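Local coordinates for p22 protein (Trypanosoma brucei, PDB 3JV1) that probably acts as an accessory factor of mitochondrial RNA editing specific for the cytochrome oxidase subunit II transcript, and adopts the Mam33-family fold, at residues 10-13 / 14-18; 49-52 / 53-56; 116-119 / 120-123; 171-174 / 175-179. One frame throughout, in Å; residues are numbered along the deposited sequence.

In the fold
All four contacts are local, and each closes before the next opens along the chain. Contacts 1 and 4 form one neighbourhood, their centres 9 Å apart: helix 2-18 packs against the end of the long helix 152-181, and both touch the second subunit. Contact 2 is the hairpin joining strands 46-51 and 54-63 of the antiparallel sheet, its centre 44 Å from that of contact 1 on the opposite side of the chain's centre. Contact 3 lies on the short helix 115-121 and the residues just after it, with its centre 25 Å from that of contact 2, and meets both other subunits. Three of the four therefore lie where the trimer is assembled, as expected of a Mam33-family protein.

Contact 1. Residues 10-13 / 14-18; sequences ATLR and ELEDE
Arg-13 and Asp-17, one helical turn apart, are joined through water rather than directly. Water 1 accepts from Arg-13 NE at 2.7 Å, lying in the guanidinium plane at its edge, and donates to Asp-17 OD2 at 2.7 Å. The direct approach, Arg-13 NE to Asp-17 OD2, is 4.0 Å, too long for a salt bridge, and the guanidinium and carboxylate planes stand 65° apart. The extended arginine chain swings CG opposite the backbone N (chi1 168°), which brings that CG within 3.7 Å of Asp-17 OD2.

The backbone supplies the regular i to i+4 bonds of an alpha helix: Glu-14 N to Ala-10 O, then three more ending with Asp-17 N to Arg-13 O, which are 2.9 Å apart. This is the last part of helix 2-18, which lies against helix 152-181 and also meets the second subunit, where Leu-137 packs on Thr-11 and Glu-14.

Van der Waals contact within the turn is slight. Glu-16 lays its CG 3.2 Å from Leu-12 O, while its OE1 comes within 4.2 Å of Leu-12 CG as the two side chains pass at a slant. On the buried flank, the carboxylate of Glu-14 takes a salt bridge from Arg-21 and a hydrogen bond from Tyr-170.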
loop_
_atom_site.group_PDB
_atom_site.type_symbol
_atom_site.label_atom_id
_atom_site.label_comp_id
_atom_site.label_asym_id
_atom_site.label_seq_id
_atom_site.Cartn_x
_atom_site.Cartn_y
_atom_site.Cartn_z
ATOM N N ALA A 10 -33.567 3.438 10.870
ATOM C CA ALA A 10 -33.139 3.349 9.478
ATOM C C ALA A 10 -32.466 2.016 9.148
ATOM O O ALA A 10 -32.717 1.442 8.087
ATOM C CB ALA A 10 -32.200 4.506 9.149
ATOM N N THR A 11 -31.610 1.523 10.041
ATOM C CA THR A 11 -30.933 0.254 9.788
ATOM C C THR A 11 -31.918 -0.918 9.845
ATOM O O THR A 11 -31.830 -1.853 9.052
ATOM C CB THR A 11 -29.759 0.020 10.786
ATOM O OG1 THR A 11 -30.200 0.275 12.124
ATOM C CG2 THR A 11 -28.590 0.960 10.465
ATOM N N LEU A 12 -32.861 -0.868 10.776
ATOM C CA LEU A 12 -33.849 -1.926 10.892
ATOM C C LEU A 12 -34.705 -1.945 9.625
ATOM O O LEU A 12 -34.978 -3.002 9.067
ATOM C CB LEU A 12 -34.733 -1.702 12.122
ATOM C CG LEU A 12 -35.820 -2.756 12.345
ATOM C CD1 LEU A 12 -35.181 -4.137 12.415
ATOM C CD2 LEU A 12 -36.592 -2.447 13.629
ATOM N N ARG A 13 -35.117 -0.767 9.174
ATOM C CA ARG A 13 -35.926 -0.652 7.966
ATOM C C ARG A 13 -35.198 -1.255 6.759
ATOM O O ARG A 13 -35.785 -1.987 5.969
ATOM C CB ARG A 13 -36.252 0.819 7.704
ATOM C CG ARG A 13 -36.850 1.112 6.334
ATOM C CD ARG A 13 -37.217 2.584 6.219
ATOM N NE ARG A 13 -37.446 2.991 4.838
ATOM C CZ ARG A 13 -37.752 4.229 4.465
ATOM N NH1 ARG A 13 -37.867 5.189 5.371
ATOM N NH2 ARG A 13 -37.937 4.506 3.185
ATOM N N GLU A 14 -33.916 -0.945 6.621
ATOM C CA GLU A 14 -33.145 -1.464 5.505
ATOM C C GLU A 14 -33.023 -2.976 5.602
ATOM O O GLU A 14 -33.187 -3.672 4.608
ATOM C CB GLU A 14 -31.766 -0.802 5.464
ATOM C CG GLU A 14 -30.827 -1.305 4.366
ATOM C CD GLU A 14 -31.420 -1.242 2.963
ATOM O OE1 GLU A 14 -32.487 -0.615 2.772
ATOM O OE2 GLU A 14 -30.801 -1.825 2.045
ATOM N N LEU A 15 -32.764 -3.486 6.803
ATOM C CA LEU A 15 -32.632 -4.928 7.004
ATOM C C LEU A 15 -33.923 -5.628 6.583
ATOM O O LEU A 15 -33.892 -6.659 5.908
ATOM C CB LEU A 15 -32.346 -5.248 8.478
ATOM C CG LEU A 15 -31.374 -6.392 8.809
ATOM C CD1 LEU A 15 -31.654 -6.885 10.223
ATOM C CD2 LEU A 15 -31.522 -7.543 7.820
ATOM N N GLU A 16 -35.059 -5.066 6.987
ATOM C CA GLU A 16 -36.348 -5.646 6.638
ATOM C C GLU A 16 -36.603 -5.557 5.143
ATOM O O GLU A 16 -37.062 -6.521 4.541
ATOM C CB GLU A 16 -37.481 -4.950 7.398
ATOM C CG GLU A 16 -37.395 -5.113 8.905
ATOM C CD GLU A 16 -38.552 -4.455 9.639
ATOM O OE1 GLU A 16 -38.773 -3.234 9.453
ATOM O OE2 GLU A 16 -39.242 -5.160 10.406
ATOM N N ASP A 17 -36.307 -4.406 4.541
ATOM C CA ASP A 17 -36.521 -4.243 3.102
ATOM C C ASP A 17 -35.604 -5.161 2.294
ATOM O O ASP A 17 -36.055 -5.869 1.403
ATOM C CB ASP A 17 -36.284 -2.790 2.671
ATOM C CG ASP A 17 -37.308 -1.833 3.248
ATOM O OD1 ASP A 17 -38.286 -2.307 3.864
ATOM O OD2 ASP A 17 -37.132 -0.607 3.084
ATOM N N GLU A 18 -34.316 -5.136 2.613
ATOM C CA GLU A 18 -33.326 -5.963 1.929
ATOM C C GLU A 18 -33.780 -7.422 1.804
ATOM O O GLU A 18 -33.759 -7.994 0.714
ATOM C CB GLU A 18 -31.996 -5.891 2.681
ATOM C CG GLU A 18 -30.915 -6.830 2.173
ATOM C CD GLU A 18 -30.471 -6.551 0.744
ATOM O OE1 GLU A 18 -30.856 -5.511 0.167
ATOM O OE2 GLU A 18 -29.715 -7.386 0.198
HETATM O O HOH W 1 -36.814 2.017 2.420
#

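Contact 2. Residues 49-52 / 53-56; sequences KSHG and DEEI
Lys-49 and Ile-56 exchange two backbone hydrogen bonds. Ile-56 N reaches Lys-49 O at 2.7 Å, almost straight at the hydrogen (173°), and Lys-49 N returns the bond to Ile-56 O at 3.0 Å. Nearer the turn His-51 and Glu-54 repeat the exchange: His-51 N meets Glu-54 O at 2.8 Å, but the bond from Glu-54 N approaches His-51 O from well above the carbonyl plane, an off-plane approach consistent with the tight reversal.

Beyond the backbone, the side chains of His-51 and Glu-54 lie side by side and point the same way, ring and carboxylate planes 55° apart. Glu-54 OE1 lies 3.2 Å from His-51 CD2, and Glu-54 CG sits at the ring edge, in its plane. The acid's principal partner is Arg-148, through a salt bridge to OE1, while Lys-49 NZ bonds to the carbonyl of the same arginine.

Packing follows on the face shared by Lys-49, His-51 and Ile-56. The lysine's CG, set between its backbone N and carbonyl carbon (chi1 63°), runs alongside the isoleucine and comes 3.7 Å from Ile-56 CB; Ile-56 CD1 reaches to 4.0 Å from His-51 CB. Trp-34 touches both Lys-49 and Ile-56.

With Gly-52 at positive phi and Asp-53 in the two central positions, this is a beta hairpin with a two-residue loop, closed by a type II' turn and joining strands 46-51 and 54-63 of the antiparallel sheet.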
loop_
_atom_site.group_PDB
_atom_site.type_symbol
_atom_site.label_atom_id
_atom_site.label_comp_id
_atom_site.label_asym_id
_atom_site.label_seq_id
_atom_site.Cartn_x
_atom_site.Cartn_y
_atom_site.Cartn_z
ATOM N N LYS A 49 -6.642 -27.114 -0.654
ATOM C CA LYS A 49 -6.878 -28.495 -1.055
ATOM C C LYS A 49 -5.521 -29.136 -1.249
ATOM O O LYS A 49 -4.550 -28.451 -1.562
ATOM C CB LYS A 49 -7.660 -28.578 -2.369
ATOM C CG LYS A 49 -6.929 -27.986 -3.563
ATOM C CD LYS A 49 -7.520 -28.459 -4.890
ATOM C CE LYS A 49 -7.160 -29.914 -5.163
ATOM N NZ LYS A 49 -7.575 -30.360 -6.520
ATOM N N SER A 50 -5.441 -30.443 -1.045
ATOM C CA SER A 50 -4.177 -31.132 -1.245
ATOM C C SER A 50 -4.167 -31.706 -2.656
ATOM O O SER A 50 -5.215 -31.933 -3.260
ATOM C CB SER A 50 -3.977 -32.248 -0.206
ATOM O OG SER A 50 -5.064 -33.153 -0.180
ATOM N N HIS A 51 -2.968 -31.900 -3.184
ATOM C CA HIS A 51 -2.777 -32.457 -4.515
ATOM C C HIS A 51 -1.580 -33.376 -4.334
ATOM O O HIS A 51 -0.461 -33.039 -4.714
ATOM C CB HIS A 51 -2.441 -31.344 -5.509
ATOM C CG HIS A 51 -2.309 -31.816 -6.924
ATOM N ND1 HIS A 51 -3.390 -32.207 -7.683
ATOM C CD2 HIS A 51 -1.222 -31.960 -7.718
ATOM C CE1 HIS A 51 -2.974 -32.569 -8.883
ATOM N NE2 HIS A 51 -1.663 -32.428 -8.930
ATOM N N GLY A 52 -1.815 -34.534 -3.727
ATOM C CA GLY A 52 -0.714 -35.437 -3.474
ATOM C C GLY A 52 0.142 -34.793 -2.401
ATOM O O GLY A 52 -0.370 -34.406 -1.350
ATOM N N ASP A 53 1.438 -34.654 -2.655
ATOM C CA ASP A 53 2.316 -34.040 -1.673
ATOM C C ASP A 53 2.205 -32.516 -1.637
ATOM O O ASP A 53 2.707 -31.879 -0.713
ATOM C CB ASP A 53 3.772 -34.421 -1.937
ATOM C CG ASP A 53 4.039 -35.893 -1.725
ATOM O OD1 ASP A 53 3.575 -36.706 -2.546
ATOM O OD2 ASP A 53 4.711 -36.238 -0.731
ATOM N N GLU A 54 1.566 -31.921 -2.638
ATOM C CA GLU A 54 1.450 -30.471 -2.643
ATOM C C GLU A 54 0.166 -29.982 -2.004
ATOM O O GLU A 54 -0.805 -30.723 -1.870
ATOM C CB GLU A 54 1.518 -29.907 -4.068
ATOM C CG GLU A 54 1.688 -30.927 -5.179
ATOM C CD GLU A 54 1.709 -30.286 -6.555
ATOM O OE1 GLU A 54 0.756 -29.563 -6.897
ATOM O OE2 GLU A 54 2.678 -30.505 -7.304
ATOM N N GLU A 55 0.178 -28.726 -1.588
ATOM C CA GLU A 55 -1.017 -28.119 -1.032
ATOM C C GLU A 55 -1.285 -26.942 -1.952
ATOM O O GLU A 55 -0.355 -26.254 -2.364
ATOM C CB GLU A 55 -0.802 -27.624 0.394
ATOM C CG GLU A 55 -2.084 -27.031 0.985
ATOM C CD GLU A 55 -1.902 -26.518 2.386
ATOM O OE1 GLU A 55 -0.947 -25.751 2.611
ATOM O OE2 GLU A 55 -2.714 -26.875 3.262
ATOM N N ILE A 56 -2.546 -26.740 -2.308
ATOM C CA ILE A 56 -2.916 -25.644 -3.186
ATOM C C ILE A 56 -3.693 -24.663 -2.316
ATOM O O ILE A 56 -4.666 -25.046 -1.668
ATOM C CB ILE A 56 -3.822 -26.129 -4.339
ATOM C CG1 ILE A 56 -3.288 -27.449 -4.923
ATOM C CG2 ILE A 56 -3.923 -25.042 -5.406
ATOM C CD1 ILE A 56 -1.882 -27.393 -5.470
#

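Contact 3. Residues 116-119 / 120-123; sequences EAQF and QKSQ
The Phe-119 ring and the Gln-123 amide meet at a slant, their planes 34° apart. Ring atoms CE2 and CZ do the touching: Phe-119 CE2 lies 4.0 Å from Gln-123 OE1, and Phe-119 CZ is equally distant from Gln-123 NE2. On the other part of the ring, CD1 comes within 3.9 Å of Ser-122 OG. Gln-118 of the third subunit also packs against this phenylalanine.

The second pair of flat groups is the carboxylate of Glu-116 and the amide of Gln-120, with planes 58° apart. Gln-120 NE2 gives a hydrogen bond to Glu-116 OE1, 2.9 Å long and nearly straight (177°); the acceptor lies in the amide plane, and the oxygen offers its anti lone pair, on the side away from OE2. A bend at chi2 of Glu-116 helps bring its OE1 to the amide. That carboxylate links two subunits, since its OE2 accepts from the backbone N of Ala-115 of the third subunit.

Lys-121 folds back along the helix, its CE 3.2 Å from Ala-117 O and 4.1 Å from Ala-117 CB, and its NZ turns to backbone carbonyls of Leu-109 and Asp-112.

Regular i to i+4 bonding from Gln-120 N and Lys-121 N gives way at Ser-122, whose N makes only weak bonds to Gln-118 O and Phe-119 O. Its hydroxyl also donates to Phe-119 O, at 2.7 Å, so one carbonyl receives both groups of the serine. The change from i to i+4 toward weaker i to i+3 bonding is characteristic of the last turn of a helix, here the short helix 115-121 at the subunit interface of the trimer.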
loop_
_atom_site.group_PDB
_atom_site.type_symbol
_atom_site.label_atom_id
_atom_site.label_comp_id
_atom_site.label_asym_id
_atom_site.label_seq_id
_atom_site.Cartn_x
_atom_site.Cartn_y
_atom_site.Cartn_z
ATOM N N GLU A 116 4.500 -7.773 7.671
ATOM C CA GLU A 116 5.952 -7.832 7.522
ATOM C C GLU A 116 6.350 -8.808 6.411
ATOM O O GLU A 116 7.245 -8.518 5.619
ATOM C CB GLU A 116 6.613 -8.245 8.838
ATOM C CG GLU A 116 8.128 -8.341 8.739
ATOM C CD GLU A 116 8.758 -7.068 8.176
ATOM O OE1 GLU A 116 9.873 -7.155 7.620
ATOM O OE2 GLU A 116 8.143 -5.983 8.298
ATOM N N ALA A 117 5.688 -9.961 6.353
ATOM C CA ALA A 117 5.986 -10.944 5.315
ATOM C C ALA A 117 5.661 -10.364 3.943
ATOM O O ALA A 117 6.397 -10.583 2.986
ATOM C CB ALA A 117 5.186 -12.221 5.542
ATOM N N GLN A 118 4.556 -9.631 3.842
ATOM C CA GLN A 118 4.181 -9.022 2.574
ATOM C C GLN A 118 5.247 -8.054 2.091
ATOM O O GLN A 118 5.580 -8.028 0.909
ATOM C CB GLN A 118 2.874 -8.243 2.687
ATOM C CG GLN A 118 1.624 -9.031 2.385
ATOM C CD GLN A 118 1.231 -9.926 3.519
ATOM O OE1 GLN A 118 1.771 -11.022 3.679
ATOM N NE2 GLN A 118 0.292 -9.461 4.336
ATOM N N PHE A 119 5.771 -7.238 2.998
ATOM C CA PHE A 119 6.782 -6.279 2.600
ATOM C C PHE A 119 8.049 -6.958 2.089
ATOM O O PHE A 119 8.628 -6.537 1.090
ATOM C CB PHE A 119 7.141 -5.353 3.754
ATOM C CG PHE A 119 8.238 -4.403 3.416
ATOM C CD1 PHE A 119 8.018 -3.370 2.512
ATOM C CD2 PHE A 119 9.512 -4.582 3.940
ATOM C CE1 PHE A 119 9.053 -2.526 2.126
ATOM C CE2 PHE A 119 10.557 -3.746 3.561
ATOM C CZ PHE A 119 10.326 -2.713 2.650
ATOM N N GLN A 120 8.484 -8.008 2.776
ATOM C CA GLN A 120 9.685 -8.721 2.368
ATOM C C GLN A 120 9.520 -9.331 0.981
ATOM O O GLN A 120 10.425 -9.267 0.152
ATOM C CB GLN A 120 10.022 -9.803 3.392
ATOM C CG GLN A 120 10.616 -9.248 4.680
ATOM C CD GLN A 120 10.760 -10.302 5.752
ATOM O OE1 GLN A 120 11.033 -11.465 5.456
ATOM N NE2 GLN A 120 10.594 -9.900 7.012
ATOM N N LYS A 121 8.361 -9.916 0.725
ATOM C CA LYS A 121 8.103 -10.514 -0.577
ATOM C C LYS A 121 7.946 -9.465 -1.683
ATOM O O LYS A 121 8.162 -9.767 -2.855
ATOM C CB LYS A 121 6.865 -11.417 -0.502
ATOM C CG LYS A 121 7.126 -12.679 0.321
ATOM C CD LYS A 121 5.902 -13.566 0.476
ATOM C CE LYS A 121 4.913 -13.017 1.502
ATOM N NZ LYS A 121 3.864 -14.028 1.807
ATOM N N SER A 122 7.592 -8.237 -1.318
ATOM C CA SER A 122 7.418 -7.181 -2.315
ATOM C C SER A 122 8.757 -6.760 -2.930
ATOM O O SER A 122 8.795 -6.089 -3.960
ATOM C CB SER A 122 6.740 -5.953 -1.692
ATOM O OG SER A 122 7.674 -5.164 -0.975
ATOM N N GLN A 123 9.852 -7.163 -2.295
ATOM C CA GLN A 123 11.188 -6.829 -2.781
ATOM C C GLN A 123 11.777 -7.938 -3.643
ATOM O O GLN A 123 12.867 -7.792 -4.185
ATOM C CB GLN A 123 12.125 -6.564 -1.603
ATOM C CG GLN A 123 11.696 -5.395 -0.731
ATOM C CD GLN A 123 12.690 -5.103 0.367
ATOM O OE1 GLN A 123 12.917 -5.928 1.252
ATOM N NE2 GLN A 123 13.299 -3.924 0.312
#

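Contact 4. Residues 171-174 / 175-179; sequences EEWL and SSINK
Ile-177 reaches back one turn to Trp-173, and its chain can be traced outward. CB lies 3.6 Å from Trp-173 O. CG1, set opposite the isoleucine's own carbonyl carbon (chi1 -68°), stays near that oxygen at 3.3 Å and directs the chain toward the indole. CD1 then rests over one face of the ring system: it stands 3.6 Å from the centroid of the five-membered ring, 21° off the normal, a CH-pi contact, and its nearest ring atom is Trp-173 CE2 at 3.4 Å. The indole NE1 bonds to the carbonyl of Val-101 of the second subunit, which helps fix the ring's rotation, and Phe-103 of that subunit packs on Ile-177.

The neighbouring serine turns its hydroxyl back onto the helix backbone. Ser-176 OG is 2.8 Å from Glu-172 O and 3.1 Å from Trp-173 O, with its single proton not settled between them. Glu-172 bends at chi2, and its OE2 lies 3.8 Å from Ser-176 CB, although its hydrogen bond is to His-105 of the second subunit.

Regular i to i+4 backbone bonds are donated by Ser-175 N through Asn-178 N to the carbonyls of Glu-171 through Leu-174, as in the body of an alpha helix; this is the C-terminal part of the long helix 152-181, in contact with both helix 2-18, through Leu-174, and the second subunit, through Trp-173 and Ile-177.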
loop_
_atom_site.group_PDB
_atom_site.type_symbol
_atom_site.label_atom_id
_atom_site.label_comp_id
_atom_site.label_asym_id
_atom_site.label_seq_id
_atom_site.Cartn_x
_atom_site.Cartn_y
_atom_site.Cartn_z
ATOM N N GLU A 171 -26.072 -7.865 5.468
ATOM C CA GLU A 171 -27.159 -7.983 6.432
ATOM C C GLU A 171 -26.627 -8.008 7.860
ATOM O O GLU A 171 -27.263 -7.492 8.771
ATOM C CB GLU A 171 -27.977 -9.249 6.173
ATOM C CG GLU A 171 -28.587 -9.298 4.790
ATOM C CD GLU A 171 -29.484 -10.502 4.589
ATOM O OE1 GLU A 171 -29.739 -10.862 3.418
ATOM O OE2 GLU A 171 -29.943 -11.077 5.600
ATOM N N GLU A 172 -25.467 -8.621 8.052
ATOM C CA GLU A 172 -24.869 -8.694 9.375
ATOM C C GLU A 172 -24.394 -7.283 9.743
ATOM O O GLU A 172 -24.433 -6.881 10.908
ATOM C CB GLU A 172 -23.711 -9.690 9.350
ATOM C CG GLU A 172 -23.218 -10.142 10.709
ATOM C CD GLU A 172 -22.175 -9.220 11.281
ATOM O OE1 GLU A 172 -21.365 -8.697 10.484
ATOM O OE2 GLU A 172 -22.155 -9.030 12.520
ATOM N N TRP A 173 -23.968 -6.537 8.727
ATOM C CA TRP A 173 -23.511 -5.156 8.880
ATOM C C TRP A 173 -24.677 -4.315 9.418
ATOM O O TRP A 173 -24.547 -3.630 10.425
ATOM C CB TRP A 173 -23.055 -4.636 7.514
ATOM C CG TRP A 173 -22.597 -3.202 7.464
ATOM C CD1 TRP A 173 -21.362 -2.722 7.781
ATOM C CD2 TRP A 173 -23.350 -2.084 6.978
ATOM N NE1 TRP A 173 -21.291 -1.379 7.510
ATOM C CE2 TRP A 173 -22.500 -0.961 7.016
ATOM C CE3 TRP A 173 -24.663 -1.926 6.511
ATOM C CZ2 TRP A 173 -22.918 0.312 6.603
ATOM C CZ3 TRP A 173 -25.081 -0.661 6.101
ATOM C CH2 TRP A 173 -24.207 0.441 6.149
ATOM N N LEU A 174 -25.824 -4.393 8.753
ATOM C CA LEU A 174 -27.019 -3.650 9.171
ATOM C C LEU A 174 -27.417 -3.986 10.606
ATOM O O LEU A 174 -27.669 -3.098 11.419
ATOM C CB LEU A 174 -28.197 -3.970 8.249
ATOM C CG LEU A 174 -28.119 -3.498 6.795
ATOM C CD1 LEU A 174 -29.238 -4.132 5.975
ATOM C CD2 LEU A 174 -28.215 -1.982 6.759
ATOM N N SER A 175 -27.473 -5.281 10.901
ATOM C CA SER A 175 -27.851 -5.768 12.220
ATOM C C SER A 175 -26.900 -5.345 13.332
ATOM O O SER A 175 -27.338 -4.934 14.408
ATOM C CB SER A 175 -27.940 -7.288 12.207
ATOM O OG SER A 175 -28.237 -7.776 13.504
ATOM N N SER A 176 -25.601 -5.453 13.088
ATOM C CA SER A 176 -24.644 -5.074 14.118
ATOM C C SER A 176 -24.644 -3.564 14.370
ATOM O O SER A 176 -24.456 -3.127 15.508
ATOM C CB SER A 176 -23.232 -5.585 13.770
ATOM O OG SER A 176 -22.825 -5.186 12.478
ATOM N N ILE A 177 -24.868 -2.762 13.330
ATOM C CA ILE A 177 -24.898 -1.316 13.530
ATOM C C ILE A 177 -26.160 -0.949 14.299
ATOM O O ILE A 177 -26.142 -0.069 15.151
ATOM C CB ILE A 177 -24.850 -0.534 12.190
ATOM C CG1 ILE A 177 -23.478 -0.712 11.535
ATOM C CG2 ILE A 177 -25.087 0.956 12.440
ATOM C CD1 ILE A 177 -23.385 -0.130 10.145
ATOM N N ASN A 178 -27.254 -1.644 13.993
ATOM C CA ASN A 178 -28.527 -1.426 14.672
ATOM C C ASN A 178 -28.370 -1.701 16.172
ATOM O O ASN A 178 -28.779 -0.901 17.009
ATOM C CB ASN A 178 -29.587 -2.361 14.092
ATOM C CG ASN A 178 -30.912 -2.249 14.812
ATOM O OD1 ASN A 178 -31.693 -1.324 14.570
ATOM N ND2 ASN A 178 -31.168 -3.185 15.717
ATOM N N LYS A 179 -27.776 -2.841 16.507
ATOM C CA LYS A 179 -27.567 -3.202 17.906
ATOM C C LYS A 179 -26.651 -2.197 18.586
ATOM O O LYS A 179 -26.902 -1.794 19.723
ATOM C CB LYS A 179 -26.946 -4.597 18.016
ATOM C CG LYS A 179 -27.794 -5.719 17.434
ATOM C CD LYS A 179 -27.086 -7.058 17.573
ATOM C CE LYS A 179 -27.791 -8.154 16.789
ATOM N NZ LYS A 179 -29.182 -8.394 17.264
#